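Designed CISK-PX domain (Synthetic construct, PDB 4OXW) adopts the fold of the CISK PX domain and, as in natural PX domains, probably binds phosphoinositide headgroups at membranes. Local coordinates at residues V10-F15 against G87-I92; V41-S46 against V108-A113; K53-R58 against A102-V107; E61-L66 against Q93-H98. All blocks are in the same frame, centred on the assembly; numbering follows the deposited sequence.

Contact 1 of 4, residues V10-F15 against G87-I92; sequences VSIPDF and GLEKYI
V10 and I12 on the first strand face I92 and E89 on the long helix, the two segments running almost antiparallel (166°) with their axes 7.5 Å apart at closest approach. This is the sheet-against-helix packing of the PX fold, in which an edge strand of the three-stranded antiparallel sheet lies along helix 78-96. I12 buries the largest area of any residue here. Its CD1 slips beside the helix backbone and meets L88 CB at 3.9 Å, while its CG1 passes alongside E89 CB. V10 meets I92 at about a right angle, CG2 to CG2, also at 3.9 Å. One polar bond joins the two segments: with CG anti to the backbone N (chi1 178°) and the chain extended beyond it, E89 reaches across to the strand and accepts from the I12 amide. F48 of helix 45-58 touches both I12 and L88. With E89 shortened to an alanine, the I12 amide is likely to lose its acceptor on the helix. The bond itself is almost straight: I12 N lies 2.9 Å from E89 OE2 with a 174° angle at the hydrogen, approaching the carboxylate oxygen on its anti side.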
# COMPACT_ATOMS: atom_id res chain seq x y z
N VAL A 10 -1.03 5.95 -9.32
CA VAL A 10 -0.47 5.81 -7.97
C VAL A 10 0.99 5.39 -8.00
O VAL A 10 1.43 4.73 -8.95
CB VAL A 10 -1.26 4.82 -7.11
CG1 VAL A 10 -2.68 5.36 -6.92
CG2 VAL A 10 -1.32 3.45 -7.78
N SER A 11 1.75 5.79 -7.00
CA SER A 11 3.15 5.38 -6.86
C SER A 11 3.53 5.46 -5.39
O SER A 11 2.78 6.00 -4.58
CB SER A 11 4.11 6.28 -7.67
OG SER A 11 4.06 7.64 -7.23
N ILE A 12 4.63 4.80 -5.02
CA ILE A 12 5.14 4.80 -3.67
C ILE A 12 6.62 5.18 -3.69
O ILE A 12 7.52 4.32 -3.82
CB ILE A 12 4.94 3.43 -2.95
CG1 ILE A 12 3.49 3.00 -3.04
CG2 ILE A 12 5.37 3.56 -1.49
CD1 ILE A 12 3.20 1.67 -2.36
N PRO A 13 6.88 6.50 -3.64
CA PRO A 13 8.26 6.99 -3.79
C PRO A 13 9.16 6.62 -2.63
O PRO A 13 10.37 6.37 -2.82
CB PRO A 13 8.07 8.51 -3.89
CG PRO A 13 6.72 8.79 -3.33
CD PRO A 13 5.90 7.59 -3.72
N ASP A 14 8.60 6.56 -1.43
CA ASP A 14 9.40 6.35 -0.23
C ASP A 14 8.65 5.63 0.86
O ASP A 14 7.41 5.64 0.88
CB ASP A 14 9.78 7.68 0.40
CG ASP A 14 10.40 8.63 -0.57
OD1 ASP A 14 11.58 8.42 -0.91
OD2 ASP A 14 9.69 9.57 -0.98
N PHE A 15 9.42 5.05 1.77
CA PHE A 15 8.95 4.65 3.09
C PHE A 15 9.56 5.59 4.15
O PHE A 15 10.56 6.30 3.90
CB PHE A 15 9.26 3.19 3.37
CG PHE A 15 10.69 2.87 3.47
CD1 PHE A 15 11.40 3.21 4.59
CD2 PHE A 15 11.35 2.24 2.43
CE1 PHE A 15 12.77 2.93 4.67
CE2 PHE A 15 12.68 1.94 2.52
CZ PHE A 15 13.40 2.30 3.62
N GLY A 87 7.20 -3.86 -4.21
CA GLY A 87 6.09 -4.82 -4.36
C GLY A 87 4.76 -4.23 -4.03
O GLY A 87 3.74 -4.53 -4.70
N LEU A 88 4.71 -3.42 -2.97
CA LEU A 88 3.45 -2.76 -2.58
C LEU A 88 3.04 -1.75 -3.63
O LEU A 88 1.86 -1.57 -3.90
CB LEU A 88 3.62 -2.05 -1.24
CG LEU A 88 3.74 -2.97 -0.02
CD1 LEU A 88 4.00 -2.18 1.24
CD2 LEU A 88 2.47 -3.80 0.19
N GLU A 89 4.02 -1.11 -4.27
CA GLU A 89 3.74 -0.19 -5.39
C GLU A 89 3.09 -0.92 -6.58
O GLU A 89 2.07 -0.49 -7.11
CB GLU A 89 5.00 0.56 -5.83
CG GLU A 89 4.77 1.48 -7.02
CD GLU A 89 6.02 2.25 -7.39
OE1 GLU A 89 6.94 1.59 -7.92
OE2 GLU A 89 6.10 3.47 -7.12
N LYS A 90 3.67 -2.04 -6.98
CA LYS A 90 3.11 -2.85 -8.09
C LYS A 90 1.72 -3.32 -7.70
O LYS A 90 0.76 -3.28 -8.50
CB LYS A 90 4.04 -4.05 -8.38
CG LYS A 90 3.46 -4.99 -9.41
CD LYS A 90 4.54 -5.97 -9.87
CE LYS A 90 3.95 -7.18 -10.59
NZ LYS A 90 4.97 -8.23 -10.91
N TYR A 91 1.55 -3.72 -6.44
CA TYR A 91 0.23 -4.18 -5.95
C TYR A 91 -0.87 -3.11 -6.11
O TYR A 91 -1.91 -3.33 -6.74
CB TYR A 91 0.33 -4.57 -4.49
CG TYR A 91 -0.98 -5.04 -3.89
CD1 TYR A 91 -1.39 -6.37 -4.04
CD2 TYR A 91 -1.77 -4.19 -3.13
CE1 TYR A 91 -2.60 -6.80 -3.51
CE2 TYR A 91 -2.97 -4.61 -2.57
CZ TYR A 91 -3.39 -5.91 -2.78
OH TYR A 91 -4.58 -6.30 -2.22
N ILE A 92 -0.61 -1.93 -5.54
CA ILE A 92 -1.62 -0.89 -5.56
C ILE A 92 -1.83 -0.36 -7.00
O ILE A 92 -2.97 -0.01 -7.37
CB ILE A 92 -1.36 0.22 -4.50
CG1 ILE A 92 -2.62 1.07 -4.30
CG2 ILE A 92 -0.16 1.09 -4.87
CD1 ILE A 92 -3.84 0.35 -3.75

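Contact 2 of 4, residues V41-S46 against V108-A113; sequences VYRRYS and VSFLQA. With SO4 (sulfate ion), chain B; SO4 (sulfate ion), chain C.
F110 O, near the end of the last helix, is gripped side-on by two nitrogens of R43: NE at 2.9 Å from F110 O, in the carbonyl plane on a lone pair, and NH2 at 2.8 Å, from above that plane. The arginine CG lies over a face of the F110 ring, 4.1 Å from the centroid, and a bend at chi2 (-75°) then turns the guanidinium to the carbonyl. V41 packs beside it, CG1 coming within 3.5 Å of L111 O. Replacing R43 by an alanine would probably leave F110 O without either donor and uncover that ring face. The RRYS sequence matches the arginine-containing motif of PX domains, and its second arginine points away from the helix. R44 binds two sulfates: NH2 is 2.7 Å from O2 of the chain B ion, which S46 N also holds through O3, and NH1 meets O3 of the chain C ion. This is consistent with the 3-phosphate site of related PX domains, although the ions probably come from the crystallisation liquor. Through R43 and V41, helix 105-112 is tied to edge strand 37-44, with F110 wedged between I30 of the sheet, I92 of helix 78-96 and F48 and L51 of helix 45-58.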
# COMPACT_ATOMS: atom_id res chain seq x y z
N VAL A 41 -1.03 9.73 0.83
CA VAL A 41 -1.55 9.10 2.03
C VAL A 41 -0.40 8.23 2.51
O VAL A 41 0.47 7.82 1.73
CB VAL A 41 -2.82 8.24 1.81
CG1 VAL A 41 -3.98 9.17 1.39
CG2 VAL A 41 -2.60 7.14 0.79
N TYR A 42 -0.43 7.93 3.80
CA TYR A 42 0.58 7.08 4.36
C TYR A 42 -0.05 5.83 4.89
O TYR A 42 -1.03 5.91 5.66
CB TYR A 42 1.27 7.84 5.52
CG TYR A 42 1.99 9.04 5.02
CD1 TYR A 42 3.30 8.98 4.70
CD2 TYR A 42 1.30 10.21 4.78
CE1 TYR A 42 3.95 10.08 4.20
CE2 TYR A 42 1.93 11.32 4.27
CZ TYR A 42 3.27 11.24 3.99
OH TYR A 42 3.93 12.33 3.48
N ARG A 43 0.52 4.67 4.59
CA ARG A 43 -0.06 3.39 4.97
C ARG A 43 0.98 2.40 5.39
O ARG A 43 2.02 2.24 4.75
CB ARG A 43 -0.88 2.77 3.81
CG ARG A 43 -2.01 3.68 3.36
CD ARG A 43 -3.19 3.65 4.36
NE ARG A 43 -4.27 4.51 3.86
CZ ARG A 43 -4.65 5.65 4.38
NH1 ARG A 43 -4.06 6.15 5.46
NH2 ARG A 43 -5.64 6.33 3.81
N ARG A 44 0.68 1.66 6.43
CA ARG A 44 1.54 0.55 6.88
C ARG A 44 1.26 -0.72 6.11
O ARG A 44 0.19 -0.87 5.52
CB ARG A 44 1.26 0.25 8.40
CG ARG A 44 1.49 1.39 9.33
CD ARG A 44 0.84 1.07 10.69
NE ARG A 44 1.44 -0.14 11.25
CZ ARG A 44 0.83 -0.93 12.13
NH1 ARG A 44 -0.39 -0.62 12.57
NH2 ARG A 44 1.45 -2.00 12.60
N TYR A 45 2.19 -1.67 6.14
CA TYR A 45 1.98 -2.96 5.51
C TYR A 45 0.68 -3.59 6.01
O TYR A 45 -0.08 -4.17 5.24
CB TYR A 45 3.12 -3.96 5.79
CG TYR A 45 2.84 -5.33 5.22
CD1 TYR A 45 3.07 -5.62 3.87
CD2 TYR A 45 2.35 -6.37 6.02
CE1 TYR A 45 2.81 -6.87 3.34
CE2 TYR A 45 2.08 -7.60 5.48
CZ TYR A 45 2.28 -7.86 4.15
OH TYR A 45 2.03 -9.10 3.62
N SER A 46 0.42 -3.47 7.30
CA SER A 46 -0.81 -4.08 7.88
C SER A 46 -2.06 -3.44 7.32
O SER A 46 -3.10 -4.10 7.26
CB SER A 46 -0.81 -3.99 9.40
OG SER A 46 -0.71 -2.67 9.86
N VAL A 108 -11.20 3.47 -2.36
CA VAL A 108 -11.33 4.91 -2.30
C VAL A 108 -10.89 5.43 -0.92
O VAL A 108 -10.12 6.39 -0.83
CB VAL A 108 -12.79 5.33 -2.61
CG1 VAL A 108 -13.02 6.80 -2.31
CG2 VAL A 108 -13.08 5.05 -4.09
N SER A 109 -11.32 4.74 0.12
CA SER A 109 -10.93 5.11 1.47
C SER A 109 -9.39 4.93 1.66
O SER A 109 -8.68 5.87 2.16
CB SER A 109 -11.71 4.27 2.48
OG SER A 109 -11.22 4.51 3.81
N PHE A 110 -8.90 3.78 1.22
CA PHE A 110 -7.46 3.45 1.35
C PHE A 110 -6.62 4.56 0.76
O PHE A 110 -5.59 4.95 1.32
CB PHE A 110 -7.15 2.12 0.70
CG PHE A 110 -5.74 1.65 0.93
CD1 PHE A 110 -5.39 1.04 2.12
CD2 PHE A 110 -4.77 1.80 -0.07
CE1 PHE A 110 -4.11 0.59 2.33
CE2 PHE A 110 -3.49 1.31 0.11
CZ PHE A 110 -3.17 0.70 1.32
N LEU A 111 -7.08 5.11 -0.37
CA LEU A 111 -6.31 6.08 -1.09
C LEU A 111 -6.64 7.54 -0.84
O LEU A 111 -6.00 8.43 -1.42
CB LEU A 111 -6.45 5.80 -2.60
CG LEU A 111 -5.84 4.51 -3.08
CD1 LEU A 111 -6.17 4.41 -4.56
CD2 LEU A 111 -4.33 4.52 -2.83
N GLN A 112 -7.62 7.79 0.02
CA GLN A 112 -7.97 9.18 0.32
C GLN A 112 -7.99 9.56 1.81
O GLN A 112 -7.80 10.71 2.13
CB GLN A 112 -9.27 9.58 -0.37
CG GLN A 112 -9.29 9.36 -1.86
CD GLN A 112 -10.58 9.86 -2.55
OE1 GLN A 112 -11.47 10.44 -1.92
NE2 GLN A 112 -10.68 9.60 -3.84
N ALA A 113 -8.22 8.59 2.68
CA ALA A 113 -8.48 8.85 4.10
C ALA A 113 -7.27 9.45 4.82
O ALA A 113 -7.00 10.65 4.73
CB ALA A 113 -8.89 7.56 4.79
S SO4 B . 3.42 -3.30 10.05
O1 SO4 B . 4.71 -3.20 9.29
O2 SO4 B . 3.74 -2.59 11.33
O3 SO4 B . 2.17 -2.85 9.39
O4 SO4 B . 3.19 -4.74 10.24
S SO4 C . -1.34 -3.68 15.00
O1 SO4 C . 0.11 -3.80 14.73
O2 SO4 C . -1.58 -3.39 16.44
O3 SO4 C . -1.94 -2.56 14.21
O4 SO4 C . -2.02 -4.94 14.63

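Contact 3 of 4, residues K53-R58 against A102-V107; sequences KKLQQR and ANDELV
K54 opens the contact with its CB, 3.8 Å from L106 CD1; beyond that atom the chain bends at chi2 (-46°) and carries the ammonium group away, leaving only the aliphatic root against the leucine. L55, next along the helix, turns its branched end inward. Its CD1 meets V107 CG2 at 3.8 Å, the two side chains crossing at about a right angle, while CD2 approaches L106 CD1 and the carboxylate of D104. One turn later R58, the last residue of helix 45-58, its chain extended from CG to NE, reaches D104. The salt bridge is held by a single nitrogen: R58 NH1 lies 2.8 Å from D104 OD1 in a bent bond (138° at the hydrogen), on the syn side of that oxygen, with the guanidinium and carboxylate planes 59° apart. L106 completes the arrangement, its CD1 sitting 3.7 Å above the centre of the guanidinium face, so that R58 is held at its edge by charge and on one face by a methyl group. D104 is the N-cap of helix 105-112. Its other oxygen, OD2, accepts from L106 N at 2.9 Å, on the anti side. The buried carboxylate is thus shared between the arginine and the start of the helix, both of which would be expected to favour its charged form. The contact joins the C-terminal end of helix 45-58 to the N-terminal end of helix 105-112; I95 of helix 78-96 packs on both L55 and V107, and W50 and L51 extend the surface against L106.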
# COMPACT_ATOMS: atom_id res chain seq x y z
N LYS A 53 -7.22 -8.57 2.28
CA LYS A 53 -8.11 -9.64 2.75
C LYS A 53 -9.56 -9.29 2.45
O LYS A 53 -10.33 -10.16 2.02
CB LYS A 53 -7.90 -9.88 4.24
CG LYS A 53 -6.61 -10.62 4.59
CD LYS A 53 -6.50 -11.99 3.93
CE LYS A 53 -5.16 -12.64 4.24
NZ LYS A 53 -4.78 -13.67 3.24
N LYS A 54 -9.95 -8.03 2.61
CA LYS A 54 -11.35 -7.63 2.38
C LYS A 54 -11.67 -7.56 0.91
O LYS A 54 -12.75 -7.94 0.50
CB LYS A 54 -11.66 -6.30 3.06
CG LYS A 54 -11.50 -6.38 4.56
CD LYS A 54 -12.17 -7.65 5.11
CE LYS A 54 -12.58 -7.53 6.56
NZ LYS A 54 -12.58 -8.83 7.30
N LEU A 55 -10.73 -7.09 0.10
CA LEU A 55 -10.94 -7.07 -1.35
C LEU A 55 -11.01 -8.44 -1.93
O LEU A 55 -11.79 -8.69 -2.87
CB LEU A 55 -9.82 -6.32 -2.06
CG LEU A 55 -9.98 -4.84 -2.14
CD1 LEU A 55 -8.78 -4.31 -2.93
CD2 LEU A 55 -11.26 -4.35 -2.83
N GLN A 56 -10.17 -9.32 -1.43
CA GLN A 56 -10.11 -10.68 -1.91
C GLN A 56 -11.44 -11.39 -1.65
O GLN A 56 -11.85 -12.27 -2.42
CB GLN A 56 -8.98 -11.37 -1.18
CG GLN A 56 -8.64 -12.76 -1.60
CD GLN A 56 -7.34 -13.20 -0.96
OE1 GLN A 56 -7.24 -13.33 0.26
NE2 GLN A 56 -6.32 -13.38 -1.78
N GLN A 57 -12.13 -11.01 -0.59
CA GLN A 57 -13.45 -11.58 -0.31
C GLN A 57 -14.47 -11.14 -1.36
O GLN A 57 -15.33 -11.92 -1.75
CB GLN A 57 -13.92 -11.24 1.10
CG GLN A 57 -13.17 -12.02 2.17
CD GLN A 57 -13.11 -11.33 3.54
OE1 GLN A 57 -13.89 -10.42 3.84
NE2 GLN A 57 -12.18 -11.78 4.37
N ARG A 58 -14.36 -9.91 -1.85
CA ARG A 58 -15.32 -9.34 -2.77
C ARG A 58 -15.02 -9.72 -4.22
O ARG A 58 -15.93 -10.04 -5.00
CB ARG A 58 -15.32 -7.82 -2.64
CG ARG A 58 -15.87 -7.26 -1.33
CD ARG A 58 -15.92 -5.74 -1.40
NE ARG A 58 -16.36 -5.10 -0.17
CZ ARG A 58 -16.73 -3.82 -0.07
NH1 ARG A 58 -16.72 -3.04 -1.14
NH2 ARG A 58 -17.12 -3.32 1.10
N ALA A 102 -10.84 0.19 -8.36
CA ALA A 102 -10.51 1.61 -8.15
C ALA A 102 -11.70 2.39 -7.58
O ALA A 102 -11.53 3.38 -6.84
CB ALA A 102 -10.05 2.24 -9.46
N ASN A 103 -12.91 1.93 -7.92
CA ASN A 103 -14.13 2.57 -7.47
C ASN A 103 -14.78 1.95 -6.27
O ASN A 103 -15.81 2.43 -5.77
CB ASN A 103 -15.11 2.64 -8.66
CG ASN A 103 -14.62 3.57 -9.74
OD1 ASN A 103 -14.23 3.15 -10.83
ND2 ASN A 103 -14.58 4.85 -9.42
N ASP A 104 -14.19 0.87 -5.78
CA ASP A 104 -14.68 0.25 -4.61
C ASP A 104 -14.42 1.12 -3.38
O ASP A 104 -13.38 1.77 -3.27
CB ASP A 104 -14.06 -1.14 -4.47
CG ASP A 104 -14.63 -1.90 -3.33
OD1 ASP A 104 -15.46 -2.79 -3.59
OD2 ASP A 104 -14.28 -1.62 -2.17
N GLU A 105 -15.41 1.18 -2.49
CA GLU A 105 -15.35 2.05 -1.33
C GLU A 105 -14.09 1.80 -0.46
O GLU A 105 -13.56 2.73 0.16
CB GLU A 105 -16.61 1.91 -0.49
CG GLU A 105 -17.83 2.54 -1.15
CD GLU A 105 -19.16 2.13 -0.52
OE1 GLU A 105 -19.17 1.74 0.68
OE2 GLU A 105 -20.19 2.19 -1.23
N LEU A 106 -13.65 0.56 -0.41
CA LEU A 106 -12.46 0.22 0.40
C LEU A 106 -11.26 0.88 -0.19
O LEU A 106 -10.41 1.41 0.53
CB LEU A 106 -12.22 -1.29 0.44
CG LEU A 106 -13.24 -2.05 1.26
CD1 LEU A 106 -13.15 -3.53 0.94
CD2 LEU A 106 -13.02 -1.78 2.73
N VAL A 107 -11.14 0.82 -1.50
CA VAL A 107 -9.98 1.37 -2.16
C VAL A 107 -10.03 2.88 -2.12
O VAL A 107 -9.02 3.53 -1.89
CB VAL A 107 -9.90 0.85 -3.59
CG1 VAL A 107 -8.76 1.54 -4.34
CG2 VAL A 107 -9.72 -0.67 -3.56

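Contact 4 of 4, residues E61-L66 against Q93-H98; sequences ELVPEL and QRIVSH
L62 lies across one face of the H98 imidazole, its CB above the rim of the ring and its CD2 4.0 Å from H98 CD2, while L62 O lies 3.6 Å from H98 CE1. The ring is set by its own segment: CG sits anti to the carbonyl carbon (chi1 -68°), which brings ND1 back to donate to R94 O at 3.1 Å. S97 OG donates to the same R94 O at 2.8 Å from the opposite face of the carbonyl plane, and this oxygen fixes both side chains. P64 runs alongside R94 in the opposite direction, its CG 3.7 Å from R94 CB, and R94 then bends at chi2 (-88°), carrying its guanidinium clear of the proline. The neighbouring ring atom, P64 CD, meets I95 CD1 at 3.6 Å; I95, with CG1 anti to the carbonyl carbon, turns again at chi2 (-77°), bringing that methyl to the proline and, at 4.4 Å, to V63 CG1. This apolar surface packing lays the proline-rich loop of the PX fold, the link from helix 45-58 to helix 78-96, back against the end of the latter; L101 of helix 99-102 touches L62 and I95, while V63 turns to H52 and L55 of helix 45-58.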
# COMPACT_ATOMS: atom_id res chain seq x y z
N GLU A 61 -11.18 -12.96 -8.07
CA GLU A 61 -10.64 -13.06 -9.43
C GLU A 61 -9.73 -11.93 -9.84
O GLU A 61 -8.96 -12.09 -10.78
CB GLU A 61 -11.79 -13.06 -10.46
CG GLU A 61 -12.79 -14.19 -10.26
CD GLU A 61 -13.81 -13.96 -9.17
OE1 GLU A 61 -13.82 -12.92 -8.48
OE2 GLU A 61 -14.65 -14.86 -9.01
N LEU A 62 -9.88 -10.76 -9.23
CA LEU A 62 -9.19 -9.59 -9.71
C LEU A 62 -8.03 -9.13 -8.85
O LEU A 62 -7.19 -8.36 -9.31
CB LEU A 62 -10.15 -8.42 -9.80
CG LEU A 62 -11.37 -8.67 -10.67
CD1 LEU A 62 -12.17 -7.37 -10.65
CD2 LEU A 62 -10.89 -9.08 -12.06
N VAL A 63 -8.02 -9.53 -7.60
CA VAL A 63 -7.00 -9.02 -6.67
C VAL A 63 -5.66 -9.68 -6.99
O VAL A 63 -5.57 -10.92 -7.05
CB VAL A 63 -7.39 -9.22 -5.21
CG1 VAL A 63 -6.31 -8.69 -4.27
CG2 VAL A 63 -8.69 -8.51 -4.87
N PRO A 64 -4.62 -8.87 -7.18
CA PRO A 64 -3.28 -9.39 -7.40
C PRO A 64 -2.66 -9.98 -6.13
O PRO A 64 -3.18 -9.82 -5.03
CB PRO A 64 -2.49 -8.15 -7.84
CG PRO A 64 -3.22 -7.00 -7.32
CD PRO A 64 -4.66 -7.40 -7.21
N GLU A 65 -1.52 -10.62 -6.32
CA GLU A 65 -0.72 -11.14 -5.23
C GLU A 65 -0.16 -10.00 -4.34
O GLU A 65 0.47 -9.08 -4.83
CB GLU A 65 0.43 -11.93 -5.84
CG GLU A 65 1.28 -12.62 -4.80
CD GLU A 65 2.57 -13.20 -5.37
OE1 GLU A 65 2.88 -12.94 -6.56
OE2 GLU A 65 3.26 -13.93 -4.61
N LEU A 66 -0.38 -10.10 -3.04
CA LEU A 66 0.14 -9.12 -2.10
C LEU A 66 1.56 -9.56 -1.72
O LEU A 66 1.77 -10.73 -1.47
CB LEU A 66 -0.71 -9.13 -0.82
CG LEU A 66 -0.31 -8.06 0.23
CD1 LEU A 66 -0.70 -6.65 -0.14
CD2 LEU A 66 -0.91 -8.38 1.57
N GLN A 93 -0.78 -0.37 -7.80
CA GLN A 93 -0.94 0.01 -9.26
C GLN A 93 -1.86 -0.97 -9.97
O GLN A 93 -2.71 -0.57 -10.79
CB GLN A 93 0.42 0.12 -9.95
CG GLN A 93 1.19 1.33 -9.52
CD GLN A 93 2.61 1.44 -10.07
OE1 GLN A 93 3.17 0.48 -10.57
NE2 GLN A 93 3.19 2.63 -9.97
N ARG A 94 -1.68 -2.25 -9.66
CA ARG A 94 -2.53 -3.26 -10.25
C ARG A 94 -3.95 -3.11 -9.80
O ARG A 94 -4.87 -3.28 -10.59
CB ARG A 94 -2.00 -4.62 -9.89
CG ARG A 94 -0.84 -5.04 -10.75
CD ARG A 94 -1.38 -5.74 -12.01
NE ARG A 94 -0.37 -5.95 -13.06
CZ ARG A 94 0.74 -6.66 -12.91
NH1 ARG A 94 1.03 -7.23 -11.73
NH2 ARG A 94 1.58 -6.79 -13.93
N ILE A 95 -4.17 -2.82 -8.52
CA ILE A 95 -5.52 -2.57 -8.05
C ILE A 95 -6.20 -1.44 -8.82
O ILE A 95 -7.34 -1.60 -9.28
CB ILE A 95 -5.53 -2.26 -6.53
CG1 ILE A 95 -5.14 -3.50 -5.74
CG2 ILE A 95 -6.87 -1.67 -6.10
CD1 ILE A 95 -6.20 -4.53 -5.60
N VAL A 96 -5.53 -0.30 -8.97
CA VAL A 96 -6.17 0.90 -9.51
C VAL A 96 -6.33 0.76 -11.03
O VAL A 96 -7.11 1.50 -11.64
CB VAL A 96 -5.38 2.13 -9.12
CG1 VAL A 96 -5.74 3.36 -9.93
CG2 VAL A 96 -5.63 2.37 -7.63
N SER A 97 -5.62 -0.21 -11.61
CA SER A 97 -5.76 -0.52 -13.05
C SER A 97 -7.10 -1.19 -13.36
O SER A 97 -7.50 -1.24 -14.53
CB SER A 97 -4.61 -1.40 -13.55
OG SER A 97 -4.93 -2.77 -13.31
N HIS A 98 -7.79 -1.72 -12.35
CA HIS A 98 -9.13 -2.30 -12.53
C HIS A 98 -10.14 -1.30 -12.11
O HIS A 98 -10.33 -1.06 -10.92
CB HIS A 98 -9.38 -3.54 -11.68
CG HIS A 98 -8.57 -4.73 -12.07
ND1 HIS A 98 -7.30 -4.95 -11.60
CD2 HIS A 98 -8.87 -5.78 -12.87
CE1 HIS A 98 -6.83 -6.08 -12.10
NE2 HIS A 98 -7.77 -6.60 -12.88

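Overall arrangement
From the N terminus, strand 9-18 makes contact 1 with helix 78-96, closing a loop that spans the rest of the sheet, helix 45-58 and the proline-rich loop. Contact 2 begins inside that loop, at strand 37-44, and ends at the last modelled residues, so the two cross. Contact 3 is nested within contact 2, and contact 4 within contact 3; contact 1 crosses all three. Contacts 1 and 4 share helix 78-96 and are joined where V10 O meets Q93 NE2 at 2.9 Å, a probable hydrogen bond. I92 packs on F110 and L111 between contacts 1 and 2, and A102 on V96 between contacts 3 and 4, tying sheet, loop and helices into one core.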